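Local atomic coordinates of tryptophanyl-tRNA synthetase (Mycoplasma pneumoniae, PDB entry 2YY5), a protein that probably catalyses the ATP-dependent attachment of tryptophan to tRNA(Trp), as a homodimeric class I aminoacyl-tRNA synthetase. Residues 21-26 with 191-196; 201-206 with 211-216. The protein carries 1 engineered substitution. All blocks are in the same frame, centred on the assembly; numbering follows the deposited sequence.

Contact 1. Residues 21-26 with 191-196. With WSA (5'-O-[(L-tryptophylamino)sulfonyl]adenosine), chain J.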
loop_
_atom_site.group_PDB
_atom_site.type_symbol
_atom_site.label_atom_id
_atom_site.label_comp_id
_atom_site.label_asym_id
_atom_site.label_seq_id
_atom_site.Cartn_x
_atom_site.Cartn_y
_atom_site.Cartn_z
ATOM N N ASN B 21 -9.281 -19.338 -16.880
ATOM C CA ASN B 21 -8.660 -19.461 -15.564
ATOM C C ASN B 21 -8.358 -20.918 -15.250
ATOM O O ASN B 21 -7.267 -21.241 -14.766
ATOM C CB ASN B 21 -9.583 -18.910 -14.481
ATOM C CG ASN B 21 -9.978 -17.471 -14.729
ATOM O OD1 ASN B 21 -9.120 -16.606 -14.904
ATOM N ND2 ASN B 21 -11.282 -17.206 -14.741
ATOM N N TYR B 22 -9.327 -21.792 -15.535
ATOM C CA TYR B 22 -9.171 -23.217 -15.263
ATOM C C TYR B 22 -7.999 -23.786 -16.056
ATOM O O TYR B 22 -7.069 -24.369 -15.496
ATOM C CB TYR B 22 -10.447 -24.002 -15.620
ATOM C CG TYR B 22 -10.336 -25.476 -15.267
ATOM C CD1 TYR B 22 -10.460 -25.906 -13.945
ATOM C CD2 TYR B 22 -10.003 -26.428 -16.237
ATOM C CE1 TYR B 22 -10.244 -27.237 -13.590
ATOM C CE2 TYR B 22 -9.781 -27.768 -15.892
ATOM C CZ TYR B 22 -9.904 -28.158 -14.563
ATOM O OH TYR B 22 -9.666 -29.454 -14.189
ATOM N N LEU B 23 -8.049 -23.604 -17.366
ATOM C CA LEU B 23 -7.008 -24.108 -18.233
ATOM C C LEU B 23 -5.686 -23.366 -18.036
ATOM O O LEU B 23 -4.606 -23.953 -18.166
ATOM C CB LEU B 23 -7.479 -24.029 -19.695
ATOM C CG LEU B 23 -8.070 -25.316 -20.309
ATOM C CD1 LEU B 23 -8.735 -26.168 -19.240
ATOM C CD2 LEU B 23 -9.063 -24.968 -21.415
ATOM N N GLY B 24 -5.769 -22.085 -17.692
ATOM C CA GLY B 24 -4.557 -21.312 -17.508
ATOM C C GLY B 24 -3.665 -21.734 -16.357
ATOM O O GLY B 24 -2.437 -21.754 -16.500
ATOM N N VAL B 25 -4.268 -22.074 -15.218
ATOM C CA VAL B 25 -3.503 -22.446 -14.031
ATOM C C VAL B 25 -4.127 -23.519 -13.157
ATOM O O VAL B 25 -3.431 -24.412 -12.689
ATOM C CB VAL B 25 -3.248 -21.213 -13.123
ATOM C CG1 VAL B 25 -2.307 -20.251 -13.807
ATOM C CG2 VAL B 25 -4.567 -20.511 -12.806
ATOM N N MET B 26 -5.428 -23.419 -12.917
ATOM C CA MET B 26 -6.122 -24.385 -12.074
ATOM C C MET B 26 -5.854 -25.846 -12.408
ATOM O O MET B 26 -5.457 -26.615 -11.537
ATOM C CB MET B 26 -7.631 -24.128 -12.101
ATOM C CG MET B 26 -8.031 -22.891 -11.339
ATOM S SD MET B 26 -9.798 -22.584 -11.283
ATOM C CE MET B 26 -9.783 -20.889 -10.659
ATOM N N ASN B 191 -1.968 -21.463 -22.274
ATOM C CA ASN B 191 -1.622 -20.221 -21.593
ATOM C C ASN B 191 -2.519 -19.039 -21.947
ATOM O O ASN B 191 -2.463 -17.990 -21.302
ATOM C CB ASN B 191 -0.164 -19.868 -21.880
ATOM C CG ASN B 191 0.073 -19.555 -23.335
ATOM O OD1 ASN B 191 -0.253 -18.461 -23.805
ATOM N ND2 ASN B 191 0.630 -20.519 -24.067
ATOM N N ARG B 192 -3.371 -19.202 -22.949
ATOM C CA ARG B 192 -4.226 -18.095 -23.342
ATOM C C ARG B 192 -5.464 -18.544 -24.110
ATOM O O ARG B 192 -5.470 -18.539 -25.336
ATOM C CB ARG B 192 -3.403 -17.111 -24.188
ATOM C CG ARG B 192 -4.117 -15.825 -24.559
ATOM C CD ARG B 192 -3.383 -15.092 -25.675
ATOM N NE ARG B 192 -4.113 -13.906 -26.123
ATOM C CZ ARG B 192 -4.034 -13.401 -27.352
ATOM N NH1 ARG B 192 -4.732 -12.317 -27.671
ATOM N NH2 ARG B 192 -3.266 -13.987 -28.266
ATOM N N ILE B 193 -6.512 -18.938 -23.396
ATOM C CA ILE B 193 -7.745 -19.363 -24.054
ATOM C C ILE B 193 -8.437 -18.132 -24.646
ATOM O O ILE B 193 -8.544 -17.089 -23.988
ATOM C CB ILE B 193 -8.708 -20.082 -23.069
ATOM C CG1 ILE B 193 -8.167 -21.471 -22.742
ATOM C CG2 ILE B 193 -10.101 -20.207 -23.677
ATOM C CD1 ILE B 193 -6.966 -21.447 -21.841
ATOM N N MET B 194 -8.902 -18.257 -25.886
ATOM C CA MET B 194 -9.554 -17.144 -26.569
ATOM C C MET B 194 -11.071 -17.065 -26.375
ATOM O O MET B 194 -11.728 -18.040 -26.022
ATOM C CB MET B 194 -9.229 -17.195 -28.063
ATOM C CG MET B 194 -7.739 -17.317 -28.376
ATOM S SD MET B 194 -6.704 -16.034 -27.624
ATOM C CE MET B 194 -5.058 -16.778 -27.891
ATOM N N ASP B 195 -11.607 -15.872 -26.601
ATOM C CA ASP B 195 -13.031 -15.604 -26.481
ATOM C C ASP B 195 -13.765 -16.373 -27.590
ATOM O O ASP B 195 -13.352 -16.327 -28.746
ATOM C CB ASP B 195 -13.246 -14.092 -26.612
ATOM C CG ASP B 195 -14.689 -13.686 -26.452
ATOM O OD1 ASP B 195 -15.483 -13.936 -27.384
ATOM O OD2 ASP B 195 -15.026 -13.112 -25.393
ATOM N N LEU B 196 -14.842 -17.078 -27.235
ATOM C CA LEU B 196 -15.602 -17.865 -28.204
ATOM C C LEU B 196 -16.338 -17.066 -29.280
ATOM O O LEU B 196 -16.626 -17.598 -30.351
ATOM C CB LEU B 196 -16.602 -18.780 -27.489
ATOM C CG LEU B 196 -16.040 -20.013 -26.775
ATOM C CD1 LEU B 196 -17.186 -20.911 -26.344
ATOM C CD2 LEU B 196 -15.115 -20.778 -27.705
HETATM C CD2 WSA J . -1.162 -13.134 -8.897
HETATM C CE3 WSA J . -0.899 -14.251 -9.681
HETATM C CZ3 WSA J . 0.319 -14.907 -9.552
HETATM C CH2 WSA J . 1.267 -14.445 -8.643
HETATM C CZ2 WSA J . 1.001 -13.328 -7.862
HETATM C CE2 WSA J . -0.218 -12.672 -7.991
HETATM N N11 WSA J . -0.742 -11.616 -7.373
HETATM C CD1 WSA J . -1.966 -11.392 -7.840
HETATM C CG WSA J . -2.264 -12.296 -8.771
HETATM C CB WSA J . -3.581 -12.396 -9.539
HETATM C CA WSA J . -3.372 -12.199 -11.042
HETATM N NH3 WSA J . -2.746 -10.897 -11.309
HETATM C C WSA J . -4.732 -12.269 -11.742
HETATM O O WSA J . -5.497 -11.311 -11.702
HETATM N NS WSA J . -5.031 -13.398 -12.376
HETATM S S WSA J . -6.644 -13.520 -12.581
HETATM O O1S WSA J . -7.334 -13.518 -11.249
HETATM O O2S WSA J . -7.152 -12.357 -13.382
HETATM O "O5'" WSA J . -6.865 -14.758 -13.266
HETATM C "C5'" WSA J . -6.303 -15.952 -12.711
HETATM C "C4'" WSA J . -5.355 -16.703 -13.652
HETATM O "O4'" WSA J . -6.037 -17.020 -14.878
HETATM C "C3'" WSA J . -4.106 -15.908 -14.039
HETATM O "O3'" WSA J . -2.976 -16.785 -14.094
HETATM C "C2'" WSA J . -4.460 -15.434 -15.447
HETATM O "O2'" WSA J . -3.261 -15.211 -16.196
HETATM C "C1'" WSA J . -5.141 -16.704 -15.954
HETATM N N9 WSA J . -5.920 -16.408 -17.181
HETATM C C8 WSA J . -6.827 -15.440 -17.292
HETATM N N7 WSA J . -7.383 -15.483 -18.500
HETATM C C5 WSA J . -6.823 -16.491 -19.166
HETATM C C4 WSA J . -5.883 -17.074 -18.326
HETATM N N3 WSA J . -5.172 -18.123 -18.771
HETATM C C2 WSA J . -5.363 -18.600 -19.989
HETATM N N1 WSA J . -6.252 -18.069 -20.810
HETATM C C6 WSA J . -6.997 -17.019 -20.434
HETATM N N6 WSA J . -7.904 -16.496 -21.259
#

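Contact 2. Residues 201-206 with 211-216. With WSA (5'-O-[(L-tryptophylamino)sulfonyl]adenosine), chain J; SO4 (sulfate ion), chain H.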
loop_
_atom_site.group_PDB
_atom_site.type_symbol
_atom_site.label_atom_id
_atom_site.label_comp_id
_atom_site.label_asym_id
_atom_site.label_seq_id
_atom_site.Cartn_x
_atom_site.Cartn_y
_atom_site.Cartn_z
ATOM N N LYS B 201 -9.363 -12.115 -29.267
ATOM C CA LYS B 201 -9.237 -11.579 -27.918
ATOM C C LYS B 201 -9.225 -12.777 -26.958
ATOM O O LYS B 201 -9.746 -13.838 -27.301
ATOM C CB LYS B 201 -10.447 -10.678 -27.643
ATOM C CG LYS B 201 -10.363 -9.804 -26.402
ATOM C CD LYS B 201 -11.757 -9.521 -25.812
ATOM C CE LYS B 201 -12.732 -8.912 -26.825
ATOM N NZ LYS B 201 -14.101 -8.731 -26.234
ATOM N N LYS B 202 -8.632 -12.625 -25.773
ATOM C CA LYS B 202 -8.593 -13.732 -24.807
ATOM C C LYS B 202 -9.893 -13.785 -24.015
ATOM O O LYS B 202 -10.623 -12.796 -23.942
ATOM C CB LYS B 202 -7.423 -13.573 -23.825
ATOM C CG LYS B 202 -7.584 -12.415 -22.851
ATOM C CD LYS B 202 -6.412 -12.294 -21.881
ATOM C CE LYS B 202 -6.701 -12.952 -20.542
ATOM N NZ LYS B 202 -7.845 -12.313 -19.824
ATOM N N MET B 203 -10.185 -14.940 -23.425
ATOM C CA MET B 203 -11.394 -15.072 -22.623
ATOM C C MET B 203 -11.186 -14.232 -21.371
ATOM O O MET B 203 -10.230 -14.452 -20.624
ATOM C CB MET B 203 -11.632 -16.535 -22.242
ATOM C CG MET B 203 -13.064 -16.806 -21.809
ATOM S SD MET B 203 -13.479 -18.559 -21.635
ATOM C CE MET B 203 -13.631 -19.032 -23.332
ATOM N N SER B 204 -12.067 -13.264 -21.142
ATOM C CA SER B 204 -11.926 -12.391 -19.978
ATOM C C SER B 204 -13.178 -12.223 -19.140
ATOM O O SER B 204 -14.300 -12.205 -19.662
ATOM C CB SER B 204 -11.443 -10.998 -20.403
ATOM O OG SER B 204 -10.095 -11.024 -20.836
ATOM N N LYS B 205 -12.973 -12.097 -17.832
ATOM C CA LYS B 205 -14.079 -11.888 -16.919
ATOM C C LYS B 205 -14.735 -10.550 -17.266
ATOM O O LYS B 205 -15.933 -10.366 -17.065
ATOM C CB LYS B 205 -13.586 -11.832 -15.470
ATOM C CG LYS B 205 -12.803 -13.046 -14.998
ATOM C CD LYS B 205 -12.800 -13.110 -13.468
ATOM C CE LYS B 205 -11.832 -14.154 -12.920
ATOM N NZ LYS B 205 -10.439 -13.632 -12.853
ATOM N N SER B 206 -13.945 -9.626 -17.804
ATOM C CA SER B 206 -14.440 -8.293 -18.143
ATOM C C SER B 206 -15.212 -8.153 -19.454
ATOM O O SER B 206 -15.861 -7.132 -19.672
ATOM C CB SER B 206 -13.284 -7.280 -18.136
ATOM O OG SER B 206 -12.343 -7.536 -19.171
ATOM N N ASN B 211 -21.397 -14.525 -24.335
ATOM C CA ASN B 211 -21.455 -15.751 -25.123
ATOM C C ASN B 211 -20.039 -16.148 -25.503
ATOM O O ASN B 211 -19.806 -17.247 -26.001
ATOM C CB ASN B 211 -22.294 -15.550 -26.390
ATOM C CG ASN B 211 -23.730 -15.157 -26.088
ATOM O OD1 ASN B 211 -24.466 -15.887 -25.419
ATOM N ND2 ASN B 211 -24.138 -13.994 -26.586
ATOM N N GLY B 212 -19.097 -15.240 -25.265
ATOM C CA GLY B 212 -17.711 -15.509 -25.592
ATOM C C GLY B 212 -16.945 -16.134 -24.440
ATOM O O GLY B 212 -15.823 -16.608 -24.621
ATOM N N VAL B 213 -17.553 -16.148 -23.258
ATOM C CA VAL B 213 -16.908 -16.708 -22.075
ATOM C C VAL B 213 -17.659 -17.898 -21.479
ATOM O O VAL B 213 -18.866 -17.833 -21.252
ATOM C CB VAL B 213 -16.753 -15.630 -20.972
ATOM C CG1 VAL B 213 -16.183 -16.249 -19.698
ATOM C CG2 VAL B 213 -15.857 -14.503 -21.472
ATOM N N ILE B 214 -16.938 -18.989 -21.234
ATOM C CA ILE B 214 -17.547 -20.166 -20.627
ATOM C C ILE B 214 -17.267 -20.048 -19.131
ATOM O O ILE B 214 -16.137 -20.268 -18.703
ATOM C CB ILE B 214 -16.912 -21.484 -21.151
ATOM C CG1 ILE B 214 -17.065 -21.581 -22.673
ATOM C CG2 ILE B 214 -17.555 -22.681 -20.460
ATOM C CD1 ILE B 214 -18.500 -21.586 -23.153
ATOM N N TYR B 215 -18.275 -19.675 -18.346
ATOM C CA TYR B 215 -18.101 -19.530 -16.901
ATOM C C TYR B 215 -18.111 -20.896 -16.238
ATOM O O TYR B 215 -18.797 -21.812 -16.695
ATOM C CB TYR B 215 -19.212 -18.663 -16.296
ATOM C CG TYR B 215 -19.273 -17.258 -16.853
ATOM C CD1 TYR B 215 -18.196 -16.380 -16.709
ATOM C CD2 TYR B 215 -20.392 -16.816 -17.559
ATOM C CE1 TYR B 215 -18.230 -15.097 -17.258
ATOM C CE2 TYR B 215 -20.435 -15.539 -18.114
ATOM C CZ TYR B 215 -19.353 -14.688 -17.961
ATOM O OH TYR B 215 -19.397 -13.437 -18.527
ATOM N N LEU B 216 -17.348 -21.030 -15.160
ATOM C CA LEU B 216 -17.274 -22.290 -14.435
ATOM C C LEU B 216 -18.614 -22.678 -13.803
ATOM O O LEU B 216 -18.859 -23.848 -13.531
ATOM C CB LEU B 216 -16.160 -22.209 -13.380
ATOM C CG LEU B 216 -14.795 -22.732 -13.856
ATOM C CD1 LEU B 216 -14.536 -22.323 -15.293
ATOM C CD2 LEU B 216 -13.701 -22.224 -12.945
HETATM C CD2 WSA J . -1.162 -13.134 -8.897
HETATM C CE3 WSA J . -0.899 -14.251 -9.681
HETATM C CZ3 WSA J . 0.319 -14.907 -9.552
HETATM C CH2 WSA J . 1.267 -14.445 -8.643
HETATM C CZ2 WSA J . 1.001 -13.328 -7.862
HETATM C CE2 WSA J . -0.218 -12.672 -7.991
HETATM N N11 WSA J . -0.742 -11.616 -7.373
HETATM C CD1 WSA J . -1.966 -11.392 -7.840
HETATM C CG WSA J . -2.264 -12.296 -8.771
HETATM C CB WSA J . -3.581 -12.396 -9.539
HETATM C CA WSA J . -3.372 -12.199 -11.042
HETATM N NH3 WSA J . -2.746 -10.897 -11.309
HETATM C C WSA J . -4.732 -12.269 -11.742
HETATM O O WSA J . -5.497 -11.311 -11.702
HETATM N NS WSA J . -5.031 -13.398 -12.376
HETATM S S WSA J . -6.644 -13.520 -12.581
HETATM O O1S WSA J . -7.334 -13.518 -11.249
HETATM O O2S WSA J . -7.152 -12.357 -13.382
HETATM O "O5'" WSA J . -6.865 -14.758 -13.266
HETATM C "C5'" WSA J . -6.303 -15.952 -12.711
HETATM C "C4'" WSA J . -5.355 -16.703 -13.652
HETATM O "O4'" WSA J . -6.037 -17.020 -14.878
HETATM C "C3'" WSA J . -4.106 -15.908 -14.039
HETATM O "O3'" WSA J . -2.976 -16.785 -14.094
HETATM C "C2'" WSA J . -4.460 -15.434 -15.447
HETATM O "O2'" WSA J . -3.261 -15.211 -16.196
HETATM C "C1'" WSA J . -5.141 -16.704 -15.954
HETATM N N9 WSA J . -5.920 -16.408 -17.181
HETATM C C8 WSA J . -6.827 -15.440 -17.292
HETATM N N7 WSA J . -7.383 -15.483 -18.500
HETATM C C5 WSA J . -6.823 -16.491 -19.166
HETATM C C4 WSA J . -5.883 -17.074 -18.326
HETATM N N3 WSA J . -5.172 -18.123 -18.771
HETATM C C2 WSA J . -5.363 -18.600 -19.989
HETATM N N1 WSA J . -6.252 -18.069 -20.810
HETATM C C6 WSA J . -6.997 -17.019 -20.434
HETATM N N6 WSA J . -7.904 -16.496 -21.259
HETATM S S SO4 H . -9.507 -12.514 -16.121
HETATM O O1 SO4 H . -8.111 -12.258 -16.500
HETATM O O2 SO4 H . -10.019 -11.373 -15.326
HETATM O O3 SO4 H . -10.314 -12.694 -17.345
HETATM O O4 SO4 H . -9.576 -13.726 -15.298
HETATM O O HOH W 1 -17.173 -12.033 -18.804
#

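Contact 1. Residues 21-26 with 191-196
Leu23, on helix 19-26, which begins within the HIGH region, and Ile193, in the loop after strand 183-185, cross at about a right angle beside the adenine of the bound tryptophanyl-adenylate analogue. The path of Ile193 can be traced outward. Its CB lies next to the base, 3.9 Å from WSA N1. CG1 stands anti to the carbonyl carbon (chi1 -73°), which turns the longer branch to the helix, where CG1 comes 3.8 Å from Leu23 CD2. The terminal CD1 meets Leu23 CB at 3.4 Å while staying near N1, so one methyl serves both protein and ligand. Helix 246-259 covers the pair, Ala257 and Leu258 on Leu23 and Ile254 on Ile193.

The polar work falls to the backbone. Ile193 N donates to WSA N1 (2.7 Å, 151° at the hydrogen), and WSA N6 donates to Ile193 O (2.9 Å, 162°). Packing completes the fit: Gly24 CA comes to 3.5 Å from WSA N3, and Val25 CG1 lies 3.5 Å from the ribose O3'.

What this case illustrates is one residue's main chain reading both N1 and the 6-amino group, with a second carbonyl, that of Met203, also taking the amino group. An NH facing N1 and a carbonyl facing the 6-amino group match adenine but would oppose the N1-H and O6 of guanine, consistent with a site for ATP.

Contact 2. Residues 201-206 with 211-216
Water 1 bridges the two arms of this loop, bonded to Tyr215 OH (2.6 Å) and with Ser204 O (3.0 Å) and, more weakly, Lys205 O as acceptors that compete for its protons. It sits at the edge of the tyrosine ring, in its plane; the same hydroxyl is also bonded to Gln210, while Lys16 packs on Tyr215.

The apolar part belongs to Met203. With CG anti to the backbone N (chi1 -161°), its chain runs obliquely against Val213, CG touching Val213 CG2 at 3.6 Å. The sulfur then accepts a weak bond from the backbone, Ile214 N to Met203 SD (3.5 Å, 165°), and the bend at chi3 carries CE to Gly212 O and Ile214 CG1. Leu19, at the start of helix 19-26, packs on both Met203 and Ile214.

On the ligand side, Met203 O takes a hydrogen bond from WSA N6 (3.2 Å). Beyond it a sulfate, probably from the crystallisation liquor, is held by Lys205 twice: through the backbone N to O3 (2.8 Å) and through NZ to O4 (2.6 Å). His18 of the HIGH motif is a further partner. Lys202 NZ makes only a weak bond to sulfate O1, and donates to Ser204 OG at 2.8 Å.

Residues 202-206 are the predicted KMSKS motif, whose lysines in class I synthetases bind ATP phosphates and stabilise the activation transition state, probably here too. A backbone NH, Lys205, His18 and, weakly, Lys202 gather an anion beside the sulfamoyl group, consistent with a place for the pyrophosphate part of ATP.

Overall arrangement
Contacts 1 and 2 follow one another along the chain, their centres about 9 Å apart, and share one ligand. Contact 1 holds the adenine from the HIGH helix side and from loop 191-196; contact 2 continues from the same base to the anion site. They are joined by probable backbone hydrogen bonds: Met203 N lies 2.8 Å from Ile193 O, and Leu196 N 2.8 Å from Gly212 O. Ile193 O thus faces both the adenine amino group and the KMSKS segment, while that amino group is shared between Ile193 and Met203. Gln12, Gly154, Asp156, Gln157 and Asp142 also hydrogen-bond the analogue.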